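Local structure of phosphoserine aminotransferase (Bacillus circulans, 2C0R) at residues A[51-55]-A[233-237]. The protein catalyses the reversible, pyridoxal-phosphate-dependent transamination between phosphoserine and 2-oxoglutarate in serine biosynthesis, and acts likewise on phosphohydroxythreonine in pyridoxine biosynthesis. The protein carries 1 engineered substitution. Sequence-based numbering, arbitrary orientation.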
loop_
_atom_site.group_PDB
_atom_site.type_symbol
_atom_site.label_atom_id
_atom_site.label_comp_id
_atom_site.label_asym_id
_atom_site.label_seq_id
_atom_site.Cartn_x
_atom_site.Cartn_y
_atom_site.Cartn_z
ATOM N N HIS A 51 0.786 -2.061 15.357
ATOM C CA HIS A 51 0.221 -0.854 14.705
ATOM C C HIS A 51 0.219 0.347 15.616
ATOM O O HIS A 51 0.540 1.480 15.212
ATOM C CB HIS A 51 -1.208 -1.260 14.296
ATOM C CG HIS A 51 -1.954 -0.281 13.457
ATOM N ND1 HIS A 51 -1.820 -0.235 12.077
ATOM C CD2 HIS A 51 -2.863 0.647 13.830
ATOM C CE1 HIS A 51 -2.650 0.728 11.651
ATOM N NE2 HIS A 51 -3.286 1.279 12.686
ATOM N N ASN A 52 -0.177 0.114 16.887
ATOM C CA ASN A 52 -0.201 1.184 17.875
ATOM C C ASN A 52 1.182 1.535 18.398
ATOM O O ASN A 52 1.465 2.715 18.652
ATOM C CB ASN A 52 -1.124 0.784 19.012
ATOM C CG ASN A 52 -2.567 0.810 18.591
ATOM O OD1 ASN A 52 -3.372 -0.116 18.874
ATOM N ND2 ASN A 52 -2.902 1.844 17.880
ATOM N N GLU A 53 2.065 0.586 18.540
ATOM C CA GLU A 53 3.426 0.834 19.003
ATOM C C GLU A 53 4.176 1.716 18.013
ATOM O O GLU A 53 4.947 2.580 18.414
ATOM C CB GLU A 53 4.174 -0.501 19.212
ATOM C CG GLU A 53 5.607 -0.400 19.712
ATOM C CD GLU A 53 6.370 -1.704 19.536
ATOM O OE1 GLU A 53 5.761 -2.770 19.459
ATOM O OE2 GLU A 53 7.604 -1.698 19.397
ATOM N N ALA A 54 3.929 1.474 16.730
ATOM C CA ALA A 54 4.648 2.265 15.728
ATOM C C ALA A 54 4.290 3.742 15.903
ATOM O O ALA A 54 5.160 4.585 15.794
ATOM C CB ALA A 54 4.309 1.778 14.327
ATOM N N GLN A 55 2.989 4.022 16.128
ATOM C CA GLN A 55 2.588 5.397 16.316
ATOM C C GLN A 55 3.229 6.017 17.557
ATOM O O GLN A 55 3.760 7.108 17.503
ATOM C CB GLN A 55 1.071 5.439 16.435
ATOM C CG GLN A 55 0.342 4.942 15.215
ATOM C CD GLN A 55 -1.155 4.885 15.551
ATOM O OE1 GLN A 55 -1.729 5.845 16.110
ATOM N NE2 GLN A 55 -1.755 3.776 15.204
ATOM N N ASN A 233 -10.843 5.746 12.948
ATOM C CA ASN A 233 -10.686 4.308 12.917
ATOM C C ASN A 233 -9.243 3.870 13.156
ATOM O O ASN A 233 -8.889 2.707 12.924
ATOM C CB ASN A 233 -11.122 3.732 11.574
ATOM C CG ASN A 233 -12.615 4.016 11.327
ATOM O OD1 ASN A 233 -12.991 4.920 10.582
ATOM N ND2 ASN A 233 -13.365 3.191 12.012
ATOM N N ASN A 234 -8.401 4.784 13.610
ATOM C CA ASN A 234 -7.001 4.451 13.868
ATOM C C ASN A 234 -6.320 3.777 12.687
ATOM O O ASN A 234 -5.529 2.826 12.920
ATOM C CB ASN A 234 -6.898 3.592 15.130
ATOM C CG ASN A 234 -5.473 3.438 15.631
ATOM O OD1 ASN A 234 -4.590 4.306 15.394
ATOM N ND2 ASN A 234 -5.219 2.325 16.355
ATOM N N SER A 235 -6.574 4.260 11.497
ATOM C CA SER A 235 -5.998 3.726 10.270
ATOM C C SER A 235 -6.385 2.282 10.032
ATOM O O SER A 235 -5.745 1.580 9.251
ATOM C CB SER A 235 -4.466 3.944 10.203
ATOM O OG SER A 235 -4.178 5.320 10.360
ATOM N N LEU A 236 -7.450 1.827 10.658
ATOM C CA LEU A 236 -7.911 0.453 10.471
ATOM C C LEU A 236 -9.317 0.382 9.894
ATOM O O LEU A 236 -9.976 -0.667 9.986
ATOM C CB LEU A 236 -7.909 -0.305 11.811
ATOM C CG LEU A 236 -6.516 -0.446 12.458
ATOM C CD1 LEU A 236 -6.636 -0.963 13.890
ATOM C CD2 LEU A 236 -5.573 -1.337 11.671
ATOM N N TYR A 237 -9.817 1.431 9.282
ATOM C CA TYR A 237 -11.114 1.362 8.646
ATOM C C TYR A 237 -11.162 0.243 7.629
ATOM O O TYR A 237 -12.144 -0.483 7.555
ATOM C CB TYR A 237 -11.441 2.730 7.982
ATOM C CG TYR A 237 -12.734 2.607 7.170
ATOM C CD1 TYR A 237 -13.995 2.642 7.769
ATOM C CD2 TYR A 237 -12.670 2.474 5.785
ATOM C CE1 TYR A 237 -15.139 2.519 6.984
ATOM C CE2 TYR A 237 -13.795 2.340 5.015
ATOM C CZ TYR A 237 -15.030 2.361 5.623
ATOM O OH TYR A 237 -16.154 2.256 4.809
#
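H51 and S235 bring their CA atoms to 8.9 Å, and N52 and N234 theirs to 8.5 Å, where one turn of helix 45-61 faces the type I' turn N233-L236, closed by L236 N on N233 O. N234, at positive phi, is the C-prime residue of the Schellman motif that ends helix 227-232, and the contact joins that helix end to the flank of helix 45-61 in this class-V aminotransferase. The H51 ring reaches across with CG anti to its backbone N (chi1 -172°), and NE2 donates to N234 O at 2.7 Å, in both the ring plane and the carbonyl plane. Y47 OH hydrogen-bonds ND1, and with both nitrogens engaged the imidazole is held in its rotation. Over one face sits L236 CD2, 3.7 Å from the ring centroid in a CH-pi contact, while S235 CB lies at the ring edge; S235 OG is hydrogen-bonded to F72 N, on strand 68-73. A leucine in place of H51 would probably leave N234 O without its donor and Y47 OH without its ring partner. L236 also packs on R43, which probably binds glutamate, consistent with a turn lying beside the substrate pocket. The side-chain OD1 of N234 accepts Q55 NE2 at 2.9 Å, the two amide planes 60° apart. K69 NZ hydrogen-bonds both N234 OD1 and Q55 OE1, and Q55 NE2 also reaches back to H51 O at 3.2 Å, from above the carbonyl plane.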